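Local structure of citrate synthase (Metallosphaera sedula, 6ABX) at residues K13-T18 and D178-A183; Y28-S33 and A47-Y52; S200-G205 and G335-V340; C188-S193 and K348-K353. The protein probably catalyses the condensation of oxaloacetate with acetyl-CoA and water to give citrate and CoA, feeding the tricarboxylic acid cycle. All coordinates share one frame; numbering follows the deposited sequence.

Contact 1. Residues K13-T18 and D178-A183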
loop_
_atom_site.group_PDB
_atom_site.type_symbol
_atom_site.label_atom_id
_atom_site.label_comp_id
_atom_site.label_asym_id
_atom_site.label_seq_id
_atom_site.Cartn_x
_atom_site.Cartn_y
_atom_site.Cartn_z
ATOM N N LYS A 13 -0.637 -17.591 3.616
ATOM C CA LYS A 13 -1.803 -18.028 2.888
ATOM C C LYS A 13 -1.510 -19.369 2.216
ATOM O O LYS A 13 -0.345 -19.774 2.129
ATOM C CB LYS A 13 -2.221 -17.044 1.786
ATOM C CG LYS A 13 -1.176 -16.800 0.698
ATOM C CD LYS A 13 -1.701 -16.761 -0.700
ATOM C CE LYS A 13 -2.819 -15.798 -0.955
ATOM N NZ LYS A 13 -3.213 -15.776 -2.396
ATOM N N GLU A 14 -2.580 -20.041 1.856
ATOM C CA GLU A 14 -2.470 -21.174 0.920
ATOM C C GLU A 14 -2.752 -20.644 -0.485
ATOM O O GLU A 14 -3.674 -19.869 -0.655
ATOM C CB GLU A 14 -3.465 -22.265 1.292
ATOM C CG GLU A 14 -3.033 -23.056 2.506
ATOM C CD GLU A 14 -4.011 -24.141 2.955
ATOM O OE1 GLU A 14 -5.051 -24.353 2.263
ATOM O OE2 GLU A 14 -3.711 -24.783 3.986
ATOM N N THR A 15 -2.109 -21.262 -1.480
ATOM C CA THR A 15 -2.295 -20.794 -2.841
ATOM C C THR A 15 -2.340 -21.973 -3.790
ATOM O O THR A 15 -1.553 -22.907 -3.628
ATOM C CB THR A 15 -1.251 -19.752 -3.271
ATOM O OG1 THR A 15 -1.700 -19.109 -4.456
ATOM C CG2 THR A 15 0.137 -20.285 -3.518
ATOM N N SER A 16 -3.051 -21.771 -4.899
ATOM C CA SER A 16 -2.978 -22.688 -6.040
ATOM C C SER A 16 -2.528 -21.920 -7.301
ATOM O O SER A 16 -2.517 -22.477 -8.379
ATOM C CB SER A 16 -4.298 -23.341 -6.248
ATOM O OG SER A 16 -5.243 -22.401 -6.687
ATOM N N ILE A 17 -2.119 -20.660 -7.113
ATOM C CA ILE A 17 -1.751 -19.795 -8.265
ATOM C C ILE A 17 -0.369 -20.136 -8.827
ATOM O O ILE A 17 -0.240 -20.370 -10.064
ATOM C CB ILE A 17 -1.904 -18.303 -7.876
ATOM C CG1 ILE A 17 -3.350 -17.988 -7.491
ATOM C CG2 ILE A 17 -1.435 -17.434 -9.031
ATOM C CD1 ILE A 17 -3.521 -16.642 -6.865
ATOM N N THR A 18 0.667 -20.028 -7.998
ATOM C CA THR A 18 2.042 -20.102 -8.407
ATOM C C THR A 18 2.803 -21.017 -7.444
ATOM O O THR A 18 2.602 -20.946 -6.223
ATOM C CB THR A 18 2.684 -18.718 -8.450
ATOM O OG1 THR A 18 1.924 -17.973 -9.407
ATOM C CG2 THR A 18 4.159 -18.794 -8.776
ATOM N N ASP A 178 3.524 -13.312 -12.014
ATOM C CA ASP A 178 3.368 -13.672 -10.619
ATOM C C ASP A 178 4.625 -14.358 -10.092
ATOM O O ASP A 178 5.293 -15.047 -10.835
ATOM C CB ASP A 178 2.199 -14.622 -10.339
ATOM C CG ASP A 178 1.820 -14.616 -8.859
ATOM O OD1 ASP A 178 1.469 -13.520 -8.357
ATOM O OD2 ASP A 178 1.991 -15.668 -8.185
ATOM N N HIS A 179 4.839 -14.226 -8.767
ATOM C CA HIS A 179 5.950 -14.976 -8.169
ATOM C C HIS A 179 5.605 -15.340 -6.718
ATOM O O HIS A 179 6.434 -15.164 -5.857
ATOM C CB HIS A 179 7.259 -14.248 -8.335
ATOM C CG HIS A 179 8.431 -15.154 -8.443
ATOM N ND1 HIS A 179 9.480 -15.121 -7.540
ATOM C CD2 HIS A 179 8.666 -16.201 -9.280
ATOM C CE1 HIS A 179 10.364 -16.065 -7.862
ATOM N NE2 HIS A 179 9.905 -16.736 -8.962
ATOM N N GLU A 180 4.347 -15.722 -6.480
ATOM C CA GLU A 180 3.924 -16.206 -5.154
ATOM C C GLU A 180 4.074 -14.986 -4.195
ATOM O O GLU A 180 3.638 -13.828 -4.465
ATOM C CB GLU A 180 4.695 -17.529 -4.913
ATOM C CG GLU A 180 3.912 -18.652 -4.177
ATOM C CD GLU A 180 4.520 -20.047 -3.932
ATOM O OE1 GLU A 180 5.559 -20.393 -4.545
ATOM O OE2 GLU A 180 3.920 -20.865 -3.113
ATOM N N MET A 181 4.740 -15.144 -3.056
ATOM C CA MET A 181 4.547 -14.249 -1.949
ATOM C C MET A 181 5.609 -13.139 -1.645
ATOM O O MET A 181 5.966 -12.858 -0.529
ATOM C CB MET A 181 4.546 -15.131 -0.713
ATOM C CG MET A 181 4.077 -14.393 0.377
ATOM S SD MET A 181 2.824 -13.207 -0.085
ATOM C CE MET A 181 1.476 -14.288 -0.673
ATOM N N ASN A 182 5.955 -12.332 -2.566
ATOM C CA ASN A 182 7.008 -11.396 -2.322
ATOM C C ASN A 182 6.438 -10.216 -1.495
ATOM O O ASN A 182 5.216 -10.144 -1.239
ATOM C CB ASN A 182 7.493 -10.984 -3.702
ATOM C CG ASN A 182 6.354 -10.808 -4.673
ATOM O OD1 ASN A 182 5.609 -9.834 -4.627
ATOM N ND2 ASN A 182 6.129 -11.802 -5.533
ATOM N N ALA A 183 7.279 -9.247 -1.196
ATOM C CA ALA A 183 6.886 -8.082 -0.385
ATOM C C ALA A 183 5.715 -7.315 -1.006
ATOM O O ALA A 183 4.876 -6.816 -0.285
ATOM C CB ALA A 183 8.056 -7.160 -0.199
#
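The oxaloacetate-site loop 178-183, which carries the substrate-binding residues His179 and Asn182, meets the N-terminal segment 13-18 where the hydroxyl of Thr18 bonds the carboxylate of Asp178. Thr18 OG1 donates to Asp178 OD2 over 2.6 Å, arriving on the anti side of the carboxylate and 18° out of its plane. The Thr18 chi1 of -61° sets OG1 opposite the carbonyl carbon, facing Asp178. Asp178 OD2 also closes an Asx turn by accepting from Glu180 N at 2.9 Å. This amide approaches from above the carboxylate plane, on the other face from Thr18, so two donors fix the rotation of the carboxylate.

Glu180 extends past Thr18, its CG 3.3 Å from Thr18 O. No bond joins that carbonyl to the carboxylate, since both are acceptors; Glu180 OE1 accepts a hydrogen bond from Ile20 N. Thr15 CG2 touches the other carboxylate oxygen, Glu180 OE2, at 3.8 Å, while Thr15 OG1 accepts from Ile17 N at 3.1 Å in an ST turn and is also hydrogen-bonded to Glu342. At the start of the segment the aliphatic part of Lys13 lies obliquely across Met181, with Lys13 CG 3.9 Å from Met181 CE; the ammonium end runs on to a salt bridge with Glu342.

His339 of helix 324-343 gives Asp178 OD2 a further hydrogen bond. Leu27 and Tyr29 of strand 26-29 touch Thr18, Leu189 of helix 183-192 touches both Lys13 and Met181, and strand 11-15 pairs in parallel with a strand of the second subunit.

Contact 2. Residues Y28-S33 and A47-Y52; sequences YYRGYS and AYLLWY
Leu49 and Leu50, in the last turn of helix 43-52, receive the tip of a beta hairpin with a two-residue loop, a type I' turn from Tyr29 to Tyr32 with Arg30 at its first corner. Leu49, with chi1 at 174°, sends its two methyls into the hairpin: CD1 lies 3.8 Å from Arg30 CB, and CD2 lies 3.8 Å from Tyr32 CD2 and also touches Tyr29 O. Leu49 and the Arg30 chain slide past each other in opposite directions, and Arg30 NE makes a weak, bent bond of 3.3 Å to Leu49 O.

Leu50 supplies the main polar link. Its carbonyl is gripped side-on by two nitrogens of one guanidinium, Arg30 NE at 3.2 Å and Arg30 NH2 at 2.8 Å, with the oxygen only 3° out of the guanidinium plane. NH2 comes nearly along the C=O axis, whereas NE stands above the carbonyl plane. The charge close to the carbonyl end of the helix is probably favourable. A leucine in place of Arg30 lacks these donors and would probably leave Leu50 O without its paired grip, with apolar packing alone joining turn and helix here. The side chain of Leu50 meets Tyr29, its CD2 4.0 Å from Tyr29 CB and its CD1 over the ring near the rim.

Trp51 directs its CB away from the hairpin, and its NE1 bonds Thr337 of helix 324-343; only its carbonyl comes near the arginine, with Trp51 O 4.4 Å from Arg30 NH2.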
loop_
_atom_site.group_PDB
_atom_site.type_symbol
_atom_site.label_atom_id
_atom_site.label_comp_id
_atom_site.label_asym_id
_atom_site.label_seq_id
_atom_site.Cartn_x
_atom_site.Cartn_y
_atom_site.Cartn_z
ATOM N N TYR A 28 5.723 -22.616 -11.850
ATOM C CA TYR A 28 4.444 -23.023 -12.438
ATOM C C TYR A 28 3.357 -21.990 -12.139
ATOM O O TYR A 28 3.233 -21.462 -11.030
ATOM C CB TYR A 28 4.000 -24.381 -11.886
ATOM C CG TYR A 28 4.977 -25.497 -12.108
ATOM C CD1 TYR A 28 6.104 -25.593 -11.318
ATOM C CD2 TYR A 28 4.808 -26.385 -13.153
ATOM C CE1 TYR A 28 7.039 -26.592 -11.522
ATOM C CE2 TYR A 28 5.764 -27.360 -13.405
ATOM C CZ TYR A 28 6.886 -27.436 -12.603
ATOM O OH TYR A 28 7.827 -28.416 -12.765
ATOM N N TYR A 29 2.513 -21.730 -13.145
ATOM C CA TYR A 29 1.322 -20.921 -13.016
ATOM C C TYR A 29 0.115 -21.850 -13.178
ATOM O O TYR A 29 -0.059 -22.448 -14.241
ATOM C CB TYR A 29 1.234 -19.854 -14.111
ATOM C CG TYR A 29 2.187 -18.675 -14.054
ATOM C CD1 TYR A 29 2.970 -18.365 -12.958
ATOM C CD2 TYR A 29 2.272 -17.853 -15.163
ATOM C CE1 TYR A 29 3.829 -17.271 -12.943
ATOM C CE2 TYR A 29 3.135 -16.765 -15.170
ATOM C CZ TYR A 29 3.923 -16.473 -14.083
ATOM O OH TYR A 29 4.749 -15.358 -14.119
ATOM N N ARG A 30 -0.675 -22.003 -12.124
ATOM C CA ARG A 30 -1.858 -22.894 -12.119
ATOM C C ARG A 30 -1.500 -24.271 -12.654
ATOM O O ARG A 30 -2.325 -24.894 -13.364
ATOM C CB ARG A 30 -2.980 -22.267 -12.925
ATOM C CG ARG A 30 -3.389 -20.916 -12.361
ATOM C CD ARG A 30 -4.683 -21.007 -11.610
ATOM N NE ARG A 30 -5.274 -19.734 -11.180
ATOM C CZ ARG A 30 -5.762 -19.547 -9.976
ATOM N NH1 ARG A 30 -5.770 -20.579 -9.134
ATOM N NH2 ARG A 30 -6.234 -18.345 -9.635
ATOM N N GLY A 31 -0.314 -24.732 -12.286
ATOM C CA GLY A 31 0.179 -26.064 -12.602
ATOM C C GLY A 31 0.903 -26.205 -13.921
ATOM O O GLY A 31 1.474 -27.257 -14.206
ATOM N N TYR A 32 0.871 -25.168 -14.760
ATOM C CA TYR A 32 1.579 -25.161 -16.070
ATOM C C TYR A 32 3.000 -24.592 -15.913
ATOM O O TYR A 32 3.196 -23.560 -15.312
ATOM C CB TYR A 32 0.799 -24.340 -17.096
ATOM C CG TYR A 32 -0.544 -24.949 -17.424
ATOM C CD1 TYR A 32 -0.623 -25.993 -18.323
ATOM C CD2 TYR A 32 -1.698 -24.574 -16.768
ATOM C CE1 TYR A 32 -1.851 -26.566 -18.615
ATOM C CE2 TYR A 32 -2.926 -25.161 -17.026
ATOM C CZ TYR A 32 -2.998 -26.168 -17.970
ATOM O OH TYR A 32 -4.211 -26.768 -18.267
ATOM N N SER A 33 3.958 -25.300 -16.503
ATOM C CA SER A 33 5.364 -24.885 -16.442
ATOM C C SER A 33 5.541 -23.531 -17.140
ATOM O O SER A 33 5.057 -23.326 -18.251
ATOM C CB SER A 33 6.214 -25.914 -17.116
ATOM O OG SER A 33 7.504 -25.426 -17.318
ATOM N N ALA A 47 -3.005 -14.326 -18.578
ATOM C CA ALA A 47 -3.829 -13.487 -17.689
ATOM C C ALA A 47 -5.171 -14.195 -17.436
ATOM O O ALA A 47 -5.618 -14.300 -16.282
ATOM C CB ALA A 47 -4.058 -12.125 -18.269
ATOM N N TYR A 48 -5.745 -14.795 -18.488
ATOM C CA TYR A 48 -6.981 -15.576 -18.324
ATOM C C TYR A 48 -6.738 -16.713 -17.335
ATOM O O TYR A 48 -7.605 -16.975 -16.454
ATOM C CB TYR A 48 -7.455 -16.132 -19.669
ATOM C CG TYR A 48 -8.837 -16.769 -19.648
ATOM C CD1 TYR A 48 -9.036 -18.015 -19.082
ATOM C CD2 TYR A 48 -9.925 -16.080 -20.133
ATOM C CE1 TYR A 48 -10.293 -18.583 -19.016
ATOM C CE2 TYR A 48 -11.182 -16.658 -20.141
ATOM C CZ TYR A 48 -11.371 -17.883 -19.515
ATOM O OH TYR A 48 -12.646 -18.391 -19.458
ATOM N N LEU A 49 -5.669 -17.461 -17.570
ATOM C CA LEU A 49 -5.337 -18.626 -16.715
ATOM C C LEU A 49 -5.209 -18.198 -15.258
ATOM O O LEU A 49 -5.797 -18.843 -14.333
ATOM C CB LEU A 49 -4.054 -19.262 -17.209
ATOM C CG LEU A 49 -3.496 -20.395 -16.365
ATOM C CD1 LEU A 49 -4.457 -21.583 -16.345
ATOM C CD2 LEU A 49 -2.164 -20.789 -16.907
ATOM N N LEU A 50 -4.463 -17.107 -15.028
ATOM C CA LEU A 50 -4.209 -16.716 -13.647
ATOM C C LEU A 50 -5.505 -16.282 -12.957
ATOM O O LEU A 50 -5.764 -16.666 -11.785
ATOM C CB LEU A 50 -3.134 -15.609 -13.629
ATOM C CG LEU A 50 -1.727 -16.119 -13.856
ATOM C CD1 LEU A 50 -0.735 -14.981 -14.093
ATOM C CD2 LEU A 50 -1.247 -16.992 -12.693
ATOM N N TRP A 51 -6.341 -15.503 -13.633
ATOM C CA TRP A 51 -7.569 -14.964 -13.014
ATOM C C TRP A 51 -8.667 -16.020 -12.892
ATOM O O TRP A 51 -9.316 -16.060 -11.871
ATOM C CB TRP A 51 -8.118 -13.757 -13.768
ATOM C CG TRP A 51 -7.388 -12.473 -13.447
ATOM C CD1 TRP A 51 -6.927 -12.056 -12.238
ATOM C CD2 TRP A 51 -7.088 -11.414 -14.372
ATOM N NE1 TRP A 51 -6.323 -10.823 -12.339
ATOM C CE2 TRP A 51 -6.416 -10.390 -13.633
ATOM C CE3 TRP A 51 -7.346 -11.203 -15.732
ATOM C CZ2 TRP A 51 -5.991 -9.212 -14.216
ATOM C CZ3 TRP A 51 -6.919 -10.033 -16.304
ATOM C CH2 TRP A 51 -6.243 -9.051 -15.552
ATOM N N TYR A 52 -8.820 -16.879 -13.904
ATOM C CA TYR A 52 -10.028 -17.776 -13.953
ATOM C C TYR A 52 -9.697 -19.232 -13.665
ATOM O O TYR A 52 -10.635 -20.022 -13.510
ATOM C CB TYR A 52 -10.709 -17.627 -15.311
ATOM C CG TYR A 52 -11.231 -16.247 -15.603
ATOM C CD1 TYR A 52 -12.195 -15.666 -14.790
ATOM C CD2 TYR A 52 -10.757 -15.486 -16.672
ATOM C CE1 TYR A 52 -12.682 -14.398 -15.037
ATOM C CE2 TYR A 52 -11.257 -14.220 -16.935
ATOM C CZ TYR A 52 -12.209 -13.665 -16.098
ATOM O OH TYR A 52 -12.702 -12.413 -16.323
#

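Contact 3. Residues S200-G205 and G335-V340; sequences SSVVAG and GWTAHV
A chi1 of -70° sets CG of Trp336 opposite its carbonyl carbon and carries the indole across to helix 198-209, where its six-membered ring lies under Gly205. Gly205 CA stands 4.0 Å from the centroid of that Trp336 ring and 11° off its normal, a CH-pi contact over the face. The glycine allows this closeness: a CB at position 205 would fall 3.0 Å from Trp336 CE3, too near for any side chain.

Val202 meets the indole at about a right angle, its CG1 4.1 Å from Trp336 CE3. Its other methyl turns to the neighbouring residue, with Val202 CG2 3.7 Å from Thr337 CG2. One turn beyond Trp336, Val340 CG2 meets Ser201 CB at 4.3 Å. The two short helical segments approach to 10.2 Å between axes, their directions 131° apart.

Replacing Trp336 with alanine removes the indole and would probably open a gap beneath Gly205 and deprive Ser184 of the NE1 partner it holds. The nearest side-chain atoms of Trp336 and the oxaloacetate-binding Asn182 are about 4 Å apart.

No hydrogen bond crosses the interface. Its polar groups bond to other neighbours, as Thr337 OG1 does to Val333 O, so close shape fit and dispersion forces hold the two helices together.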
loop_
_atom_site.group_PDB
_atom_site.type_symbol
_atom_site.label_atom_id
_atom_site.label_comp_id
_atom_site.label_asym_id
_atom_site.label_seq_id
_atom_site.Cartn_x
_atom_site.Cartn_y
_atom_site.Cartn_z
ATOM N N SER A 200 -6.972 0.145 -3.935
ATOM C CA SER A 200 -6.155 0.393 -2.732
ATOM C C SER A 200 -5.079 -0.681 -2.590
ATOM O O SER A 200 -3.903 -0.375 -2.335
ATOM C CB SER A 200 -7.026 0.430 -1.504
ATOM O OG SER A 200 -7.851 1.580 -1.493
ATOM N N SER A 201 -5.465 -1.946 -2.823
ATOM C CA SER A 201 -4.467 -3.078 -2.762
ATOM C C SER A 201 -3.318 -2.852 -3.741
ATOM O O SER A 201 -2.127 -2.965 -3.366
ATOM C CB SER A 201 -5.085 -4.438 -3.005
ATOM O OG SER A 201 -5.932 -4.729 -1.945
ATOM N N VAL A 202 -3.676 -2.607 -5.003
ATOM C CA VAL A 202 -2.711 -2.447 -6.048
ATOM C C VAL A 202 -1.833 -1.216 -5.795
ATOM O O VAL A 202 -0.624 -1.280 -6.038
ATOM C CB VAL A 202 -3.329 -2.440 -7.450
ATOM C CG1 VAL A 202 -2.352 -1.990 -8.559
ATOM C CG2 VAL A 202 -3.911 -3.812 -7.779
ATOM N N VAL A 203 -2.408 -0.106 -5.322
ATOM C CA VAL A 203 -1.625 1.056 -4.939
ATOM C C VAL A 203 -0.566 0.669 -3.901
ATOM O O VAL A 203 0.614 1.091 -4.043
ATOM C CB VAL A 203 -2.524 2.227 -4.462
ATOM C CG1 VAL A 203 -1.724 3.329 -3.818
ATOM C CG2 VAL A 203 -3.369 2.757 -5.614
ATOM N N ALA A 204 -0.914 -0.152 -2.904
ATOM C CA ALA A 204 0.073 -0.586 -1.950
ATOM C C ALA A 204 1.113 -1.494 -2.595
ATOM O O ALA A 204 2.290 -1.376 -2.272
ATOM C CB ALA A 204 -0.583 -1.269 -0.791
ATOM N N GLY A 205 0.698 -2.390 -3.517
ATOM C CA GLY A 205 1.653 -3.202 -4.290
ATOM C C GLY A 205 2.722 -2.361 -5.002
ATOM O O GLY A 205 3.917 -2.601 -4.881
ATOM N N GLY A 335 -0.904 -10.994 -11.117
ATOM C CA GLY A 335 -0.659 -11.819 -9.933
ATOM C C GLY A 335 -1.161 -11.188 -8.653
ATOM O O GLY A 335 -1.772 -11.880 -7.841
ATOM N N TRP A 336 -0.889 -9.898 -8.452
ATOM C CA TRP A 336 -1.360 -9.237 -7.276
ATOM C C TRP A 336 -2.865 -9.468 -7.076
ATOM O O TRP A 336 -3.386 -9.840 -5.987
ATOM C CB TRP A 336 -1.111 -7.741 -7.291
ATOM C CG TRP A 336 0.322 -7.360 -7.148
ATOM C CD1 TRP A 336 1.294 -8.060 -6.538
ATOM C CD2 TRP A 336 0.890 -6.100 -7.526
ATOM N NE1 TRP A 336 2.471 -7.360 -6.565
ATOM C CE2 TRP A 336 2.245 -6.130 -7.125
ATOM C CE3 TRP A 336 0.394 -4.953 -8.148
ATOM C CZ2 TRP A 336 3.121 -5.082 -7.380
ATOM C CZ3 TRP A 336 1.280 -3.930 -8.440
ATOM C CH2 TRP A 336 2.632 -4.026 -8.113
ATOM N N THR A 337 -3.579 -9.137 -8.124
ATOM C CA THR A 337 -5.036 -9.187 -8.084
ATOM C C THR A 337 -5.578 -10.625 -8.000
ATOM O O THR A 337 -6.585 -10.853 -7.258
ATOM C CB THR A 337 -5.659 -8.398 -9.236
ATOM O OG1 THR A 337 -5.201 -8.878 -10.508
ATOM C CG2 THR A 337 -5.376 -6.912 -9.142
ATOM N N ALA A 338 -4.923 -11.590 -8.646
ATOM C CA ALA A 338 -5.289 -12.987 -8.516
ATOM C C ALA A 338 -5.088 -13.432 -7.076
ATOM O O ALA A 338 -5.931 -14.147 -6.521
ATOM C CB ALA A 338 -4.525 -13.873 -9.465
ATOM N N HIS A 339 -3.992 -13.000 -6.459
ATOM C CA HIS A 339 -3.721 -13.388 -5.068
ATOM C C HIS A 339 -4.767 -12.825 -4.116
ATOM O O HIS A 339 -5.113 -13.546 -3.125
ATOM C CB HIS A 339 -2.299 -12.991 -4.637
ATOM C CG HIS A 339 -1.310 -14.032 -5.008
ATOM N ND1 HIS A 339 -1.187 -15.245 -4.292
ATOM C CD2 HIS A 339 -0.455 -14.108 -6.046
ATOM C CE1 HIS A 339 -0.274 -15.993 -4.897
ATOM N NE2 HIS A 339 0.233 -15.284 -5.959
ATOM N N VAL A 340 -5.180 -11.565 -4.317
ATOM C CA VAL A 340 -6.172 -10.939 -3.480
ATOM C C VAL A 340 -7.487 -11.710 -3.653
ATOM O O VAL A 340 -8.112 -12.065 -2.653
ATOM C CB VAL A 340 -6.283 -9.435 -3.755
ATOM C CG1 VAL A 340 -7.479 -8.777 -3.088
ATOM C CG2 VAL A 340 -5.000 -8.716 -3.353
#

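Contact 4. Residues C188-S193 and K348-K353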
loop_
_atom_site.group_PDB
_atom_site.type_symbol
_atom_site.label_atom_id
_atom_site.label_comp_id
_atom_site.label_asym_id
_atom_site.label_seq_id
_atom_site.Cartn_x
_atom_site.Cartn_y
_atom_site.Cartn_z
ATOM N N CYS A 188 -0.265 -5.947 -0.892
ATOM C CA CYS A 188 -1.579 -6.007 -1.494
ATOM C C CYS A 188 -2.498 -6.763 -0.533
ATOM O O CYS A 188 -3.658 -6.375 -0.394
ATOM C CB CYS A 188 -1.605 -6.728 -2.816
ATOM S SG CYS A 188 -0.719 -5.836 -4.130
ATOM N N LEU A 189 -1.996 -7.872 0.016
ATOM C CA LEU A 189 -2.821 -8.767 0.850
ATOM C C LEU A 189 -3.125 -8.113 2.204
ATOM O O LEU A 189 -4.235 -8.250 2.661
ATOM C CB LEU A 189 -2.130 -10.105 1.047
ATOM C CG LEU A 189 -2.150 -11.025 -0.160
ATOM C CD1 LEU A 189 -1.151 -12.159 0.031
ATOM C CD2 LEU A 189 -3.546 -11.615 -0.344
ATOM N N VAL A 190 -2.168 -7.375 2.786
ATOM C CA VAL A 190 -2.453 -6.697 4.068
ATOM C C VAL A 190 -3.622 -5.737 3.866
ATOM O O VAL A 190 -4.583 -5.722 4.646
ATOM C CB VAL A 190 -1.237 -5.987 4.637
ATOM C CG1 VAL A 190 -1.613 -5.185 5.865
ATOM C CG2 VAL A 190 -0.172 -7.013 5.000
ATOM N N VAL A 191 -3.555 -4.952 2.794
ATOM C CA VAL A 191 -4.631 -3.983 2.498
ATOM C C VAL A 191 -5.942 -4.716 2.243
ATOM O O VAL A 191 -6.999 -4.318 2.741
ATOM C CB VAL A 191 -4.226 -3.105 1.306
ATOM C CG1 VAL A 191 -5.355 -2.277 0.757
ATOM C CG2 VAL A 191 -3.060 -2.201 1.687
ATOM N N ALA A 192 -5.912 -5.788 1.432
ATOM C CA ALA A 192 -7.166 -6.492 1.074
ATOM C C ALA A 192 -7.829 -7.101 2.312
ATOM O O ALA A 192 -9.047 -7.225 2.362
ATOM C CB ALA A 192 -6.857 -7.601 0.118
ATOM N N SER A 193 -6.978 -7.502 3.268
ATOM C CA SER A 193 -7.436 -8.220 4.481
ATOM C C SER A 193 -8.352 -7.336 5.330
ATOM O O SER A 193 -9.101 -7.867 6.177
ATOM C CB SER A 193 -6.283 -8.777 5.285
ATOM O OG SER A 193 -5.676 -7.783 6.131
ATOM N N LYS A 348 -9.075 -13.286 6.216
ATOM C CA LYS A 348 -8.704 -13.079 7.610
ATOM C C LYS A 348 -7.824 -11.829 7.702
ATOM O O LYS A 348 -6.842 -11.720 6.980
ATOM C CB LYS A 348 -7.926 -14.277 8.156
ATOM C CG LYS A 348 -7.660 -14.220 9.656
ATOM C CD LYS A 348 -7.059 -15.498 10.213
ATOM C CE LYS A 348 -6.766 -15.391 11.694
ATOM N NZ LYS A 348 -8.008 -15.355 12.478
ATOM N N LEU A 349 -8.211 -10.885 8.582
ATOM C CA LEU A 349 -7.412 -9.689 8.870
ATOM C C LEU A 349 -5.989 -10.088 9.217
ATOM O O LEU A 349 -5.759 -10.983 10.052
ATOM C CB LEU A 349 -8.070 -8.895 10.012
ATOM C CG LEU A 349 -7.338 -7.627 10.466
ATOM C CD1 LEU A 349 -7.551 -6.518 9.457
ATOM C CD2 LEU A 349 -7.824 -7.140 11.822
ATOM N N ILE A 350 -5.024 -9.377 8.653
ATOM C CA ILE A 350 -3.632 -9.596 8.991
ATOM C C ILE A 350 -3.248 -8.578 10.060
ATOM O O ILE A 350 -3.280 -7.369 9.807
ATOM C CB ILE A 350 -2.766 -9.504 7.738
ATOM C CG1 ILE A 350 -3.121 -10.647 6.792
ATOM C CG2 ILE A 350 -1.309 -9.485 8.141
ATOM C CD1 ILE A 350 -2.615 -10.463 5.391
ATOM N N ARG A 351 -2.976 -9.078 11.283
ATOM C CA ARG A 351 -2.792 -8.177 12.471
ATOM C C ARG A 351 -1.787 -8.840 13.390
ATOM O O ARG A 351 -2.155 -9.629 14.265
ATOM C CB ARG A 351 -4.127 -7.911 13.168
ATOM C CG ARG A 351 -4.149 -6.674 14.054
ATOM C CD ARG A 351 -3.105 -6.646 15.170
ATOM N NE ARG A 351 -3.297 -5.372 15.898
ATOM C CZ ARG A 351 -2.404 -4.790 16.706
ATOM N NH1 ARG A 351 -1.208 -5.347 16.899
ATOM N NH2 ARG A 351 -2.782 -3.706 17.408
ATOM N N PRO A 352 -0.487 -8.621 13.128
ATOM C CA PRO A 352 0.571 -9.243 13.940
ATOM C C PRO A 352 0.801 -8.469 15.248
ATOM O O PRO A 352 -0.040 -7.663 15.633
ATOM C CB PRO A 352 1.732 -9.184 12.970
ATOM C CG PRO A 352 1.523 -7.860 12.281
ATOM C CD PRO A 352 0.038 -7.821 11.997
ATOM N N LYS A 353 1.928 -8.710 15.916
ATOM C CA LYS A 353 2.264 -7.984 17.145
ATOM C C LYS A 353 3.746 -7.610 17.098
ATOM O O LYS A 353 4.421 -7.882 16.077
ATOM C CB LYS A 353 1.881 -8.819 18.369
ATOM C CG LYS A 353 2.761 -10.028 18.575
ATOM C CD LYS A 353 2.630 -10.697 19.930
ATOM C CE LYS A 353 3.623 -11.849 20.069
ATOM N NZ LYS A 353 3.593 -12.442 21.429
#
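Ser193 and Ile350 carry the polar part of this contact, in which helix 183-192 meets the extended chain leading to strand 353-356. Ile350 N donates to Ser193 OG over 3.1 Å at an N-H...O angle of 160°. The hydroxyl in turn donates to Val190 O at 2.8 Å, so one small group takes from the extended chain and gives back to the helix backbone. A chi1 of 81° makes this possible, tucking OG between the backbone N and the carbonyl carbon of Ser193.

Van der Waals packing adds to this. The apolar pairs belong to Ile350, whose CD1 lies 4.4 Å from Leu189 CB and whose CG2, meeting Val190 at about a right angle, lies 4.2 Å from Val190 CG2. Other carbons pack against carbonyl oxygens: Ile350 CD1 is 3.9 Å from Leu189 O, and Ser193 CB rests on Lys348 O. Leu349 points mainly away from the helix, but its CD1 lies 3.9 Å from Ser193 O.

Ionic contacts lead across the dimer interface. Lys348 pairs with Glu8 of the second subunit, and Arg351 makes a salt bridge to Glu180 of the second subunit and a hydrogen bond to a bound citrate. This is consistent with the citrate synthase family, in which the partner subunit contributes an arginine to the active site.

A hydroxyl that both accepts and donates, with isoleucine packed beside it, probably holds 348-353 to its own helix next to the residues that engage the second subunit.

Contact 1 opens first, at 13-18 near the N terminus. Contact 2 lies wholly inside the loop that contact 1 closes, joining the hairpin to helix 43-52 before the chain returns at 178-183. Helix 183-192 then begins a second loop: contact 4 opens at 188-193 and closes at 348-353, with contact 3 nested inside it. The two nested pairs stand in series and none of the loops cross. Helix 324-343, which carries the second segment of contact 3, also borders contacts 1 and 2, and its His339 bonds Lys13 of contact 1. Ser201 joins contacts 3 and 4 through Cys188 O, while contacts 2 and 4 do not touch, their centres 24 Å apart.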